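Local coordinates for protein 'Carboxyl esterase 2 (Tuber melanosporum Mel28, PDB 5MIF) that probably hydrolyses carboxylic esters, as a member of an archaea-like carboxylesterase family preferentially expressed in the symbiotic phase of the truffle, at residues Val84-Asn89 with Asn160-Ala165; Tyr114-Gly119 with Phe145-Leu150; Leu216-Thr221 with Thr315-Ala320. One frame throughout, in Å; residues are numbered along the deposited sequence.

Interaction 1 (Val84-Asn89 with Asn160-Ala165); sequences VGPTGN and NEQCYA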
ATOM      1  N   VAL A  84      -5.367  35.523 -10.496  1.00 43.05           N
ATOM      2  CA  VAL A  84      -4.800  34.794 -11.631  1.00 45.18           C
ATOM      3  C   VAL A  84      -5.840  33.857 -12.228  1.00 39.00           C
ATOM      4  O   VAL A  84      -6.908  33.656 -11.646  1.00 38.69           O
ATOM      5  CB  VAL A  84      -3.543  33.963 -11.223  1.00 40.88           C
ATOM      6  CG1 VAL A  84      -2.484  34.867 -10.594  1.00 37.80           C
ATOM      7  CG2 VAL A  84      -3.917  32.844 -10.263  1.00 39.05           C
ATOM      8  N   GLY A  85      -5.533  33.273 -13.381  1.00 40.03           N
ATOM      9  CA  GLY A  85      -6.415  32.268 -13.938  1.00 40.95           C
ATOM     10  C   GLY A  85      -7.556  32.812 -14.771  1.00 42.12           C
ATOM     11  O   GLY A  85      -7.695  34.028 -14.931  1.00 42.81           O
ATOM     12  N   PRO A  86      -8.368  31.903 -15.330  1.00 39.94           N
ATOM     13  CA  PRO A  86      -9.394  32.284 -16.309  1.00 38.36           C
ATOM     14  C   PRO A  86     -10.443  33.252 -15.785  1.00 41.30           C
ATOM     15  O   PRO A  86     -10.906  34.075 -16.566  1.00 42.34           O
ATOM     16  CB  PRO A  86     -10.075  30.951 -16.649  1.00 37.76           C
ATOM     17  CG  PRO A  86      -9.167  29.879 -16.150  1.00 37.48           C
ATOM     18  CD  PRO A  86      -8.383  30.462 -15.014  1.00 37.60           C
ATOM     19  N   THR A  87     -10.744  33.226 -14.488  1.00 39.16           N
ATOM     20  CA  THR A  87     -11.792  34.092 -13.942  1.00 40.11           C
ATOM     21  C   THR A  87     -11.256  35.330 -13.245  1.00 41.91           C
ATOM     22  O   THR A  87     -12.027  36.129 -12.723  1.00 39.31           O
ATOM     23  CB  THR A  87     -12.694  33.339 -12.954  1.00 38.72           C
ATOM     24  OG1 THR A  87     -11.949  33.005 -11.778  1.00 37.36           O
ATOM     25  CG2 THR A  87     -13.237  32.069 -13.594  1.00 37.46           C
ATOM     26  N   GLY A  88      -9.936  35.466 -13.192  1.00 38.71           N
ATOM     27  CA  GLY A  88      -9.331  36.577 -12.486  1.00 41.80           C
ATOM     28  C   GLY A  88      -9.136  36.303 -10.999  1.00 42.07           C
ATOM     29  O   GLY A  88      -8.480  37.073 -10.306  1.00 45.87           O
ATOM     30  N   ASN A  89      -9.697  35.211 -10.491  1.00 40.30           N
ATOM     31  CA  ASN A  89      -9.417  34.831  -9.110  1.00 40.47           C
ATOM     32  C   ASN A  89      -9.367  33.323  -8.898  1.00 41.27           C
ATOM     33  O   ASN A  89     -10.157  32.552  -9.478  1.00 37.35           O
ATOM     34  CB  ASN A  89     -10.449  35.433  -8.143  1.00 37.85           C
ATOM     35  CG  ASN A  89     -10.149  35.073  -6.678  1.00 43.10           C
ATOM     36  OD1 ASN A  89      -9.311  35.706  -6.037  1.00 44.36           O
ATOM     37  ND2 ASN A  89     -10.811  34.046  -6.164  1.00 39.92           N
ATOM     38  N   ASN A 160      -9.409  23.194 -14.268  1.00 33.25           N
ATOM     39  CA  ASN A 160      -8.062  22.773 -14.619  1.00 33.90           C
ATOM     40  C   ASN A 160      -7.097  23.951 -14.694  1.00 38.79           C
ATOM     41  O   ASN A 160      -5.997  23.905 -14.133  1.00 35.61           O
ATOM     42  CB  ASN A 160      -8.074  22.044 -15.961  1.00 34.40           C
ATOM     43  CG  ASN A 160      -9.158  20.979 -16.027  1.00 38.64           C
ATOM     44  OD1 ASN A 160     -10.344  21.285 -15.924  1.00 36.02           O
ATOM     45  ND2 ASN A 160      -8.755  19.729 -16.209  1.00 33.66           N
ATOM     46  N   GLU A 161      -7.509  25.003 -15.401  1.00 37.08           N
ATOM     47  CA  GLU A 161      -6.656  26.169 -15.598  1.00 33.44           C
ATOM     48  C   GLU A 161      -6.535  26.989 -14.321  1.00 36.22           C
ATOM     49  O   GLU A 161      -5.514  27.641 -14.101  1.00 36.30           O
ATOM     50  CB  GLU A 161      -7.165  27.027 -16.757  1.00 34.74           C
ATOM     51  CG  GLU A 161      -7.093  26.332 -18.129  1.00 36.63           C
ATOM     52  CD  GLU A 161      -5.670  26.096 -18.636  1.00 37.43           C
ATOM     53  OE1 GLU A 161      -4.711  26.658 -18.072  1.00 42.77           O
ATOM     54  OE2 GLU A 161      -5.507  25.369 -19.637  1.00 41.81           O
ATOM     55  N   GLN A 162      -7.574  26.978 -13.490  1.00 34.78           N
ATOM     56  CA  GLN A 162      -7.475  27.625 -12.186  1.00 34.12           C
ATOM     57  C   GLN A 162      -6.374  26.951 -11.372  1.00 35.79           C
ATOM     58  O   GLN A 162      -5.513  27.619 -10.801  1.00 37.19           O
ATOM     59  CB  GLN A 162      -8.798  27.544 -11.416  1.00 36.55           C
ATOM     60  CG  GLN A 162      -9.877  28.518 -11.883  1.00 40.26           C
ATOM     61  CD  GLN A 162     -11.109  28.469 -11.002  1.00 40.49           C
ATOM     62  OE1 GLN A 162     -11.608  27.391 -10.679  1.00 37.25           O
ATOM     63  NE2 GLN A 162     -11.584  29.637 -10.578  1.00 39.27           N
ATOM     64  N   CYS A 163      -6.419  25.619 -11.331  1.00 37.17           N
ATOM     65  CA  CYS A 163      -5.442  24.827 -10.588  1.00 35.15           C
ATOM     66  C   CYS A 163      -4.050  25.044 -11.152  1.00 36.55           C
ATOM     67  O   CYS A 163      -3.094  25.242 -10.404  1.00 37.85           O
ATOM     68  CB  CYS A 163      -5.803  23.351 -10.636  1.00 32.94           C
ATOM     69  SG  CYS A 163      -7.258  22.960  -9.685  1.00 34.85           S
ATOM     70  N   TYR A 164      -3.942  25.011 -12.475  1.00 38.29           N
ATOM     71  CA  TYR A 164      -2.665  25.277 -13.117  1.00 35.45           C
ATOM     72  C   TYR A 164      -2.164  26.670 -12.749  1.00 39.78           C
ATOM     73  O   TYR A 164      -1.006  26.821 -12.358  1.00 39.55           O
ATOM     74  CB  TYR A 164      -2.758  25.115 -14.634  1.00 36.97           C
ATOM     75  CG  TYR A 164      -1.457  25.447 -15.315  1.00 36.43           C
ATOM     76  CD1 TYR A 164      -0.432  24.519 -15.372  1.00 37.78           C
ATOM     77  CD2 TYR A 164      -1.238  26.704 -15.867  1.00 42.79           C
ATOM     78  CE1 TYR A 164       0.766  24.820 -15.981  1.00 43.84           C
ATOM     79  CE2 TYR A 164      -0.047  27.019 -16.474  1.00 41.86           C
ATOM     80  CZ  TYR A 164       0.958  26.075 -16.529  1.00 43.60           C
ATOM     81  OH  TYR A 164       2.158  26.391 -17.136  1.00 43.63           O
ATOM     82  N   ALA A 165      -3.030  27.685 -12.845  1.00 39.78           N
ATOM     83  CA  ALA A 165      -2.605  29.063 -12.576  1.00 36.38           C
ATOM     84  C   ALA A 165      -2.187  29.287 -11.113  1.00 37.28           C
ATOM     85  O   ALA A 165      -1.246  30.042 -10.831  1.00 37.02           O
ATOM     86  CB  ALA A 165      -3.729  30.060 -12.960  1.00 34.68           C
TER
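Gly-85 lies on Ala-165 where the backbones come nearest, its CA 5.1 Å from Gln-162 CA, and here a type I turn from Gly-85 to Gly-88 rests against one side of helix 158-173. The turn is closed by the backbone bond from Gly-88 N to Gly-85 O.

The apolar part of the contact is small and made of short groups. The methyl CB of Ala-165 sits 3.6 Å from CA of Gly-85, where the chain has no side chain to hold the helix off, and Val-84 CG2 reaches the same methyl at 3.9 Å. One turn earlier on the helix, the ring of Pro-86 lies across the base of Glu-161 at about a right angle, its CG 3.5 Å from Glu-161 CB. Only this near part of Glu-161 takes part: the chain bends at chi2 (-68°) and carries the carboxylate away to a salt bridge with Arg-206.

Gln-162 supplies the polar part. Beyond CG its chain runs extended (chi2 -175°), passing Pro-86 CD and bringing the amide beside Thr-87 OG1 and Asn-89 O. Gln-162 NE2 makes a weak, bent bond of 3.4 Å to Asn-89 O, while OE1 takes the stronger bond, from Thr-149 N. The two ends of one buried amide therefore span the hairpin loop and the loop after strand 142-147, which should fix its rotation. Just past the turn, Asn-89 N gives a weak bond back to Thr-87 OG1, tying the outgoing chain back across Gly-88.

This is a surface contact, with Pro-86 and Thr-87 exposed. It packs the beta-hairpin connection between the antiparallel strands 75-82 and 90-97, at one edge of the sheet, against a helix of the alpha/beta hydrolase fold.

Interaction 2 (Tyr114-Gly119 with Phe145-Leu150); sequences YFHGGG and FVDYTL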
ATOM      1  N   TYR A 114      -2.555  20.542  -3.341  1.00 35.66           N
ATOM      2  CA  TYR A 114      -3.585  19.515  -3.287  1.00 28.61           C
ATOM      3  C   TYR A 114      -4.869  19.923  -4.043  1.00 35.39           C
ATOM      4  O   TYR A 114      -5.386  21.019  -3.862  1.00 34.10           O
ATOM      5  CB  TYR A 114      -3.925  19.135  -1.830  1.00 32.81           C
ATOM      6  CG  TYR A 114      -4.685  17.821  -1.817  1.00 37.63           C
ATOM      7  CD1 TYR A 114      -4.005  16.608  -1.838  1.00 32.10           C
ATOM      8  CD2 TYR A 114      -6.081  17.797  -1.898  1.00 33.66           C
ATOM      9  CE1 TYR A 114      -4.677  15.411  -1.888  1.00 33.07           C
ATOM     10  CE2 TYR A 114      -6.764  16.601  -1.945  1.00 35.93           C
ATOM     11  CZ  TYR A 114      -6.052  15.408  -1.940  1.00 35.00           C
ATOM     12  OH  TYR A 114      -6.724  14.213  -1.993  1.00 34.97           O
ATOM     13  N   PHE A 115      -5.369  19.020  -4.887  1.00 33.01           N
ATOM     14  CA  PHE A 115      -6.562  19.255  -5.685  1.00 33.46           C
ATOM     15  C   PHE A 115      -7.655  18.287  -5.243  1.00 36.29           C
ATOM     16  O   PHE A 115      -7.555  17.085  -5.473  1.00 35.08           O
ATOM     17  CB  PHE A 115      -6.242  19.099  -7.175  1.00 33.45           C
ATOM     18  CG  PHE A 115      -4.961  19.765  -7.567  1.00 36.35           C
ATOM     19  CD1 PHE A 115      -4.893  21.148  -7.678  1.00 31.97           C
ATOM     20  CD2 PHE A 115      -3.805  19.018  -7.762  1.00 35.79           C
ATOM     21  CE1 PHE A 115      -3.704  21.779  -8.008  1.00 35.30           C
ATOM     22  CE2 PHE A 115      -2.605  19.639  -8.080  1.00 33.27           C
ATOM     23  CZ  PHE A 115      -2.555  21.020  -8.211  1.00 34.18           C
ATOM     24  N   HIS A 116      -8.681  18.811  -4.575  1.00 35.73           N
ATOM     25  CA  HIS A 116      -9.664  17.960  -3.900  1.00 33.26           C
ATOM     26  C   HIS A 116     -10.657  17.351  -4.871  1.00 33.21           C
ATOM     27  O   HIS A 116     -10.836  17.843  -5.992  1.00 35.45           O
ATOM     28  CB  HIS A 116     -10.404  18.761  -2.829  1.00 36.29           C
ATOM     29  CG  HIS A 116     -11.421  19.720  -3.374  1.00 35.69           C
ATOM     30  ND1 HIS A 116     -12.678  19.320  -3.789  1.00 35.77           N
ATOM     31  CD2 HIS A 116     -11.371  21.062  -3.559  1.00 35.60           C
ATOM     32  CE1 HIS A 116     -13.359  20.379  -4.197  1.00 35.56           C
ATOM     33  NE2 HIS A 116     -12.589  21.447  -4.070  1.00 36.60           N
ATOM     34  N   GLY A 117     -11.297  16.269  -4.443  1.00 33.94           N
ATOM     35  CA  GLY A 117     -12.323  15.616  -5.246  1.00 35.25           C
ATOM     36  C   GLY A 117     -13.707  16.070  -4.808  1.00 37.40           C
ATOM     37  O   GLY A 117     -13.830  17.048  -4.059  1.00 34.50           O
ATOM     38  N   GLY A 118     -14.730  15.335  -5.238  1.00 39.19           N
ATOM     39  CA  GLY A 118     -16.113  15.738  -5.069  1.00 40.57           C
ATOM     40  C   GLY A 118     -16.818  15.894  -6.412  1.00 46.16           C
ATOM     41  O   GLY A 118     -17.786  16.648  -6.532  1.00 45.61           O
ATOM     42  N   GLY A 119     -16.315  15.210  -7.439  1.00 44.56           N
ATOM     43  CA  GLY A 119     -16.981  15.183  -8.734  1.00 44.71           C
ATOM     44  C   GLY A 119     -17.050  16.522  -9.459  1.00 42.22           C
ATOM     45  O   GLY A 119     -17.945  16.722 -10.281  1.00 42.67           O
ATOM     46  N   PHE A 145      -3.845  24.128  -0.703  1.00 35.22           N
ATOM     47  CA  PHE A 145      -5.142  23.558  -1.051  1.00 35.21           C
ATOM     48  C   PHE A 145      -5.897  24.518  -1.980  1.00 42.06           C
ATOM     49  O   PHE A 145      -6.287  25.622  -1.571  1.00 40.76           O
ATOM     50  CB  PHE A 145      -5.936  23.282   0.227  1.00 38.45           C
ATOM     51  CG  PHE A 145      -7.236  22.568   0.009  1.00 36.22           C
ATOM     52  CD1 PHE A 145      -8.402  23.283  -0.253  1.00 37.95           C
ATOM     53  CD2 PHE A 145      -7.304  21.198   0.100  1.00 35.82           C
ATOM     54  CE1 PHE A 145      -9.616  22.630  -0.441  1.00 37.20           C
ATOM     55  CE2 PHE A 145      -8.517  20.527  -0.089  1.00 40.29           C
ATOM     56  CZ  PHE A 145      -9.678  21.247  -0.353  1.00 36.12           C
ATOM     57  N   VAL A 146      -6.079  24.108  -3.234  1.00 37.85           N
ATOM     58  CA  VAL A 146      -6.706  24.973  -4.225  1.00 37.61           C
ATOM     59  C   VAL A 146      -8.225  24.826  -4.194  1.00 38.71           C
ATOM     60  O   VAL A 146      -8.762  23.757  -4.463  1.00 33.99           O
ATOM     61  CB  VAL A 146      -6.194  24.675  -5.628  1.00 39.07           C
ATOM     62  CG1 VAL A 146      -6.865  25.616  -6.623  1.00 37.79           C
ATOM     63  CG2 VAL A 146      -4.673  24.842  -5.673  1.00 33.06           C
ATOM     64  N   ASP A 147      -8.906  25.909  -3.842  1.00 38.16           N
ATOM     65  CA  ASP A 147     -10.361  25.909  -3.744  1.00 39.88           C
ATOM     66  C   ASP A 147     -10.961  26.418  -5.049  1.00 37.36           C
ATOM     67  O   ASP A 147     -11.523  27.512  -5.113  1.00 38.07           O
ATOM     68  CB  ASP A 147     -10.794  26.767  -2.540  1.00 41.76           C
ATOM     69  CG  ASP A 147     -12.241  26.523  -2.114  1.00 41.35           C
ATOM     70  OD1 ASP A 147     -12.873  25.535  -2.552  1.00 40.30           O
ATOM     71  OD2 ASP A 147     -12.741  27.325  -1.304  1.00 51.07           O
ATOM     72  N   TYR A 148     -10.808  25.626  -6.103  1.00 34.74           N
ATOM     73  CA  TYR A 148     -11.223  26.021  -7.446  1.00 36.65           C
ATOM     74  C   TYR A 148     -12.759  26.140  -7.548  1.00 37.74           C
ATOM     75  O   TYR A 148     -13.497  25.580  -6.724  1.00 34.34           O
ATOM     76  CB  TYR A 148     -10.692  25.011  -8.470  1.00 35.46           C
ATOM     77  CG  TYR A 148     -11.136  23.597  -8.166  1.00 38.40           C
ATOM     78  CD1 TYR A 148     -12.338  23.110  -8.654  1.00 34.73           C
ATOM     79  CD2 TYR A 148     -10.360  22.755  -7.369  1.00 40.60           C
ATOM     80  CE1 TYR A 148     -12.754  21.820  -8.379  1.00 36.67           C
ATOM     81  CE2 TYR A 148     -10.774  21.456  -7.079  1.00 35.18           C
ATOM     82  CZ  TYR A 148     -11.969  20.998  -7.584  1.00 35.17           C
ATOM     83  OH  TYR A 148     -12.390  19.709  -7.304  1.00 35.31           O
ATOM     84  N   THR A 149     -13.241  26.844  -8.565  1.00 35.72           N
ATOM     85  CA  THR A 149     -14.679  27.045  -8.728  1.00 38.00           C
ATOM     86  C   THR A 149     -15.392  25.753  -9.138  1.00 36.59           C
ATOM     87  O   THR A 149     -14.924  25.019 -10.014  1.00 36.72           O
ATOM     88  CB  THR A 149     -14.965  28.124  -9.776  1.00 36.61           C
ATOM     89  OG1 THR A 149     -14.240  29.309  -9.435  1.00 36.29           O
ATOM     90  CG2 THR A 149     -16.456  28.430  -9.834  1.00 34.37           C
ATOM     91  N   LEU A 150     -16.522  25.477  -8.502  1.00 33.02           N
ATOM     92  CA  LEU A 150     -17.257  24.238  -8.738  1.00 37.91           C
ATOM     93  C   LEU A 150     -18.239  24.328  -9.915  1.00 39.95           C
ATOM     94  O   LEU A 150     -18.719  25.406 -10.255  1.00 41.92           O
ATOM     95  CB  LEU A 150     -18.000  23.848  -7.461  1.00 35.87           C
ATOM     96  CG  LEU A 150     -17.048  23.695  -6.264  1.00 42.49           C
ATOM     97  CD1 LEU A 150     -17.782  23.575  -4.938  1.00 37.29           C
ATOM     98  CD2 LEU A 150     -16.165  22.470  -6.458  1.00 38.82           C
TER
HETATM   99  O   HOH W   1      -8.141  21.342  -3.577  1.00 32.96           O
HETATM  100  O   HOH W   2     -13.239  24.064  -4.542  1.00 39.61           O
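A short parallel strand pairing that opens into an aromatic cluster makes up this buried contact, with Tyr-114 beside Phe-145 where strands 109-115 and 142-147 lie next to each other in the central sheet. Val-146 N donates to Tyr-114 O at 3.2 Å in a nearly straight bond. Just beyond, the strands splay, and a water fills the opening: it gives protons to Tyr-114 O and Val-146 O, accepts from His-116 N, and sits over the centre of the Phe-145 ring.

His-116 fills the gap between the diverging chains. Its ring forms an offset stack with Tyr-148, centroids 4.6 Å apart and planes at 15°. It is also nearly parallel to the Phe-145 ring but slid well aside, so that His-116 CB and CD2 meet the CZ end of the ring, CB 3.6 Å from Phe-145 CZ. With chi1 of 75°, CG of His-116 stands between its own N and carbonyl carbon, which folds the imidazole back over its own chain; His-116 ND1 then donates to Gly-117 O at 2.6 Å, almost in the ring plane. His-116 NE2 lies 2.7 Å from a second water, which also reaches Asp-147 OD1 and Tyr-148 O. The phenol of Tyr-148 lies over the imidazole rim, its OH donating to His-116 O at 2.8 Å from above the carbonyl plane. With an alanine here, Gly-117 O would probably lose its donor and Tyr-148 its stacking partner, and the second water would be likely to lose one of its holds.

His-116 to Gly-119 spell the HGGG sequence of hormone-sensitive-lipase-like esterases, whose glycine amides line the oxyanion hole; these side chains probably shape that loop, which follows the first strand of the beta-alpha-beta unit 109-115, 129-139, 142-147.

Interaction 3 (Leu216-Thr221 with Thr315-Ala320); sequences LIYPAT and TIHGFA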
ATOM      1  N   LEU A 216      -1.924  10.157  -6.860  1.00 33.03           N
ATOM      2  CA  LEU A 216      -3.277  10.111  -7.402  1.00 36.83           C
ATOM      3  C   LEU A 216      -4.069   9.054  -6.630  1.00 38.26           C
ATOM      4  O   LEU A 216      -3.684   7.887  -6.579  1.00 37.63           O
ATOM      5  CB  LEU A 216      -3.272   9.806  -8.916  1.00 32.41           C
ATOM      6  CG  LEU A 216      -2.409  10.716  -9.816  1.00 34.32           C
ATOM      7  CD1 LEU A 216      -2.397  10.230 -11.248  1.00 39.12           C
ATOM      8  CD2 LEU A 216      -2.877  12.174  -9.774  1.00 36.30           C
ATOM      9  N   ILE A 217      -5.152   9.482  -5.990  1.00 37.13           N
ATOM     10  CA  ILE A 217      -5.981   8.596  -5.182  1.00 35.61           C
ATOM     11  C   ILE A 217      -7.284   8.303  -5.948  1.00 40.28           C
ATOM     12  O   ILE A 217      -8.052   9.224  -6.185  1.00 40.67           O
ATOM     13  CB  ILE A 217      -6.295   9.250  -3.804  1.00 35.95           C
ATOM     14  CG1 ILE A 217      -5.031   9.818  -3.168  1.00 36.39           C
ATOM     15  CG2 ILE A 217      -6.977   8.278  -2.856  1.00 38.60           C
ATOM     16  CD1 ILE A 217      -5.321  10.667  -1.927  1.00 34.62           C
ATOM     17  N   TYR A 218      -7.521   7.037  -6.312  1.00 37.09           N
ATOM     18  CA  TYR A 218      -8.639   6.607  -7.179  1.00 37.28           C
ATOM     19  C   TYR A 218      -9.004   7.678  -8.203  1.00 40.95           C
ATOM     20  O   TYR A 218     -10.131   8.181  -8.217  1.00 42.81           O
ATOM     21  CB  TYR A 218      -9.894   6.182  -6.376  1.00 36.91           C
ATOM     22  CG  TYR A 218     -10.140   6.905  -5.067  1.00 43.31           C
ATOM     23  CD1 TYR A 218     -10.622   8.217  -5.041  1.00 37.82           C
ATOM     24  CD2 TYR A 218      -9.915   6.261  -3.851  1.00 42.07           C
ATOM     25  CE1 TYR A 218     -10.844   8.865  -3.843  1.00 35.24           C
ATOM     26  CE2 TYR A 218     -10.152   6.903  -2.644  1.00 40.82           C
ATOM     27  CZ  TYR A 218     -10.606   8.199  -2.650  1.00 39.69           C
ATOM     28  OH  TYR A 218     -10.816   8.822  -1.451  1.00 40.15           O
ATOM     29  N   PRO A 219      -8.033   8.057  -9.040  1.00 40.38           N
ATOM     30  CA  PRO A 219      -8.229   9.202  -9.925  1.00 41.27           C
ATOM     31  C   PRO A 219      -9.169   8.883 -11.065  1.00 42.74           C
ATOM     32  O   PRO A 219      -9.254   7.723 -11.485  1.00 40.09           O
ATOM     33  CB  PRO A 219      -6.826   9.472 -10.458  1.00 38.48           C
ATOM     34  CG  PRO A 219      -6.210   8.119 -10.510  1.00 38.83           C
ATOM     35  CD  PRO A 219      -6.761   7.367  -9.319  1.00 38.22           C
ATOM     36  N   ALA A 220      -9.890   9.901 -11.533  1.00 41.45           N
ATOM     37  CA  ALA A 220     -10.542   9.844 -12.837  1.00 42.18           C
ATOM     38  C   ALA A 220      -9.482  10.215 -13.859  1.00 41.21           C
ATOM     39  O   ALA A 220      -8.834  11.251 -13.731  1.00 42.70           O
ATOM     40  CB  ALA A 220     -11.745  10.798 -12.902  1.00 38.50           C
ATOM     41  N   THR A 221      -9.276   9.366 -14.852  1.00 44.16           N
ATOM     42  CA  THR A 221      -8.243   9.629 -15.841  1.00 44.37           C
ATOM     43  C   THR A 221      -8.819   9.657 -17.245  1.00 41.63           C
ATOM     44  O   THR A 221      -8.204  10.194 -18.168  1.00 43.66           O
ATOM     45  CB  THR A 221      -7.137   8.565 -15.779  1.00 42.59           C
ATOM     46  OG1 THR A 221      -7.726   7.278 -15.987  1.00 47.26           O
ATOM     47  CG2 THR A 221      -6.464   8.570 -14.427  1.00 45.77           C
ATOM     48  N   THR A 315     -12.385  -2.027   0.261  1.00 44.94           N
ATOM     49  CA  THR A 315     -12.830  -0.654   0.464  1.00 43.61           C
ATOM     50  C   THR A 315     -13.364  -0.066  -0.832  1.00 42.19           C
ATOM     51  O   THR A 315     -13.305  -0.704  -1.883  1.00 44.81           O
ATOM     52  CB  THR A 315     -11.710   0.232   1.032  1.00 44.00           C
ATOM     53  OG1 THR A 315     -12.265   1.483   1.475  1.00 46.52           O
ATOM     54  CG2 THR A 315     -10.639   0.481  -0.008  1.00 39.11           C
ATOM     55  N   ILE A 316     -13.900   1.150  -0.738  1.00 47.83           N
ATOM     56  CA  ILE A 316     -14.662   1.768  -1.820  1.00 44.13           C
ATOM     57  C   ILE A 316     -14.180   3.175  -2.134  1.00 44.88           C
ATOM     58  O   ILE A 316     -13.372   3.741  -1.397  1.00 44.12           O
ATOM     59  CB  ILE A 316     -16.163   1.845  -1.462  1.00 46.18           C
ATOM     60  CG1 ILE A 316     -16.361   2.715  -0.215  1.00 41.44           C
ATOM     61  CG2 ILE A 316     -16.750   0.441  -1.288  1.00 45.85           C
ATOM     62  CD1 ILE A 316     -17.791   2.835   0.229  1.00 45.86           C
ATOM     63  N   HIS A 317     -14.700   3.737  -3.221  1.00 42.44           N
ATOM     64  CA  HIS A 317     -14.386   5.100  -3.631  1.00 41.81           C
ATOM     65  C   HIS A 317     -14.609   6.086  -2.480  1.00 45.14           C
ATOM     66  O   HIS A 317     -15.598   5.984  -1.746  1.00 45.27           O
ATOM     67  CB  HIS A 317     -15.231   5.493  -4.846  1.00 40.25           C
ATOM     68  CG  HIS A 317     -14.687   6.657  -5.613  1.00 39.32           C
ATOM     69  ND1 HIS A 317     -13.768   6.512  -6.632  1.00 40.64           N
ATOM     70  CD2 HIS A 317     -14.918   7.988  -5.503  1.00 39.24           C
ATOM     71  CE1 HIS A 317     -13.469   7.700  -7.125  1.00 34.17           C
ATOM     72  NE2 HIS A 317     -14.158   8.612  -6.463  1.00 43.19           N
ATOM     73  N   GLY A 318     -13.674   7.012  -2.297  1.00 39.99           N
ATOM     74  CA  GLY A 318     -13.813   8.023  -1.269  1.00 41.51           C
ATOM     75  C   GLY A 318     -13.130   7.707   0.053  1.00 43.11           C
ATOM     76  O   GLY A 318     -13.172   8.531   0.969  1.00 42.00           O
ATOM     77  N   PHE A 319     -12.472   6.551   0.165  1.00 42.60           N
ATOM     78  CA  PHE A 319     -11.969   6.142   1.483  1.00 42.34           C
ATOM     79  C   PHE A 319     -10.947   7.110   2.075  1.00 43.25           C
ATOM     80  O   PHE A 319     -10.776   7.161   3.289  1.00 46.48           O
ATOM     81  CB  PHE A 319     -11.380   4.714   1.453  1.00 41.73           C
ATOM     82  CG  PHE A 319     -10.087   4.556   0.668  1.00 43.80           C
ATOM     83  CD1 PHE A 319      -8.871   5.023   1.167  1.00 43.66           C
ATOM     84  CD2 PHE A 319     -10.078   3.840  -0.519  1.00 41.10           C
ATOM     85  CE1 PHE A 319      -7.697   4.842   0.456  1.00 43.70           C
ATOM     86  CE2 PHE A 319      -8.903   3.642  -1.235  1.00 39.37           C
ATOM     87  CZ  PHE A 319      -7.710   4.145  -0.753  1.00 41.63           C
ATOM     88  N   ALA A 320     -10.290   7.896   1.231  1.00 40.17           N
ATOM     89  CA  ALA A 320      -9.244   8.789   1.708  1.00 40.20           C
ATOM     90  C   ALA A 320      -9.774  10.095   2.311  1.00 44.42           C
ATOM     91  O   ALA A 320      -9.054  10.752   3.057  1.00 42.68           O
ATOM     92  CB  ALA A 320      -8.262   9.097   0.575  1.00 40.54           C
TER
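Tyr-218 carries nearly all of this contact, its ring driven into the type II turn from Ile-316 to Phe-319. The tight part is at the phenol end. Ala-320 N donates to Tyr-218 OH at 2.9 Å, coming in near the ring plane with an N-H...O angle of 150°. Gly-318 N lies over one ring face, 3.3 Å from Tyr-218 CZ, while Ile-217 CG2 sits against the opposite face and also touches Ala-320 CB at 3.8 Å. A third side is closed by Phe-319, which takes the CE2 edge of the tyrosine on its own face in a T-shaped pair, planes at 82° and Tyr-218 CE2 to Phe-319 CD2 3.7 Å. The residue looks strained: phi is positive and chi1 is 32°, away from a staggered value.

Toward His-317 the contact is looser, and His-317 and Gly-318 are partly exposed. The two rings meet obliquely, with Tyr-218 CD1 over the imidazole face at 3.6 Å from His-317 CE1. Both imidazole nitrogens are bonded elsewhere, ND1 to Asp-287 and NE2 to Ser-190, a geometry consistent with a catalytic triad whose serine stands on the nucleophile elbow; the tyrosine backs the histidine from one side.

Around this core, strand 213-217 runs in the sheet between 184-189 and 279-284, and Ile-217 shares backbone bonds with Gly-188 and Ser-190. Phe-319 packs on Val-282 and Ala-284 of strand 279-284, and helix 329-345 covers both Phe-319 and Ile-217.

Overall arrangement
Interactions 1 and 2 have centres 12 Å apart and touch: Gln-162 of helix 158-173 reaches the loop after strand 142-147, and Cys-163 packs on Phe-115 and Tyr-148. Interaction 2 falls wholly within the chain span between the segments of interaction 1. Interaction 3 comes later in sequence, its centre 14 Å from that of interaction 2; the two reach the same sheet, and Tyr-114 OH, which is hydrogen-bonded to Asp-189, also packs on Ile-217 CD1. Interactions 1 and 3 are 25 Å apart between centres and do not touch. The series thus runs from a surface hairpin inward to the strand ends, where the probable oxyanion loop and the triad-like histidine are set on one scaffold.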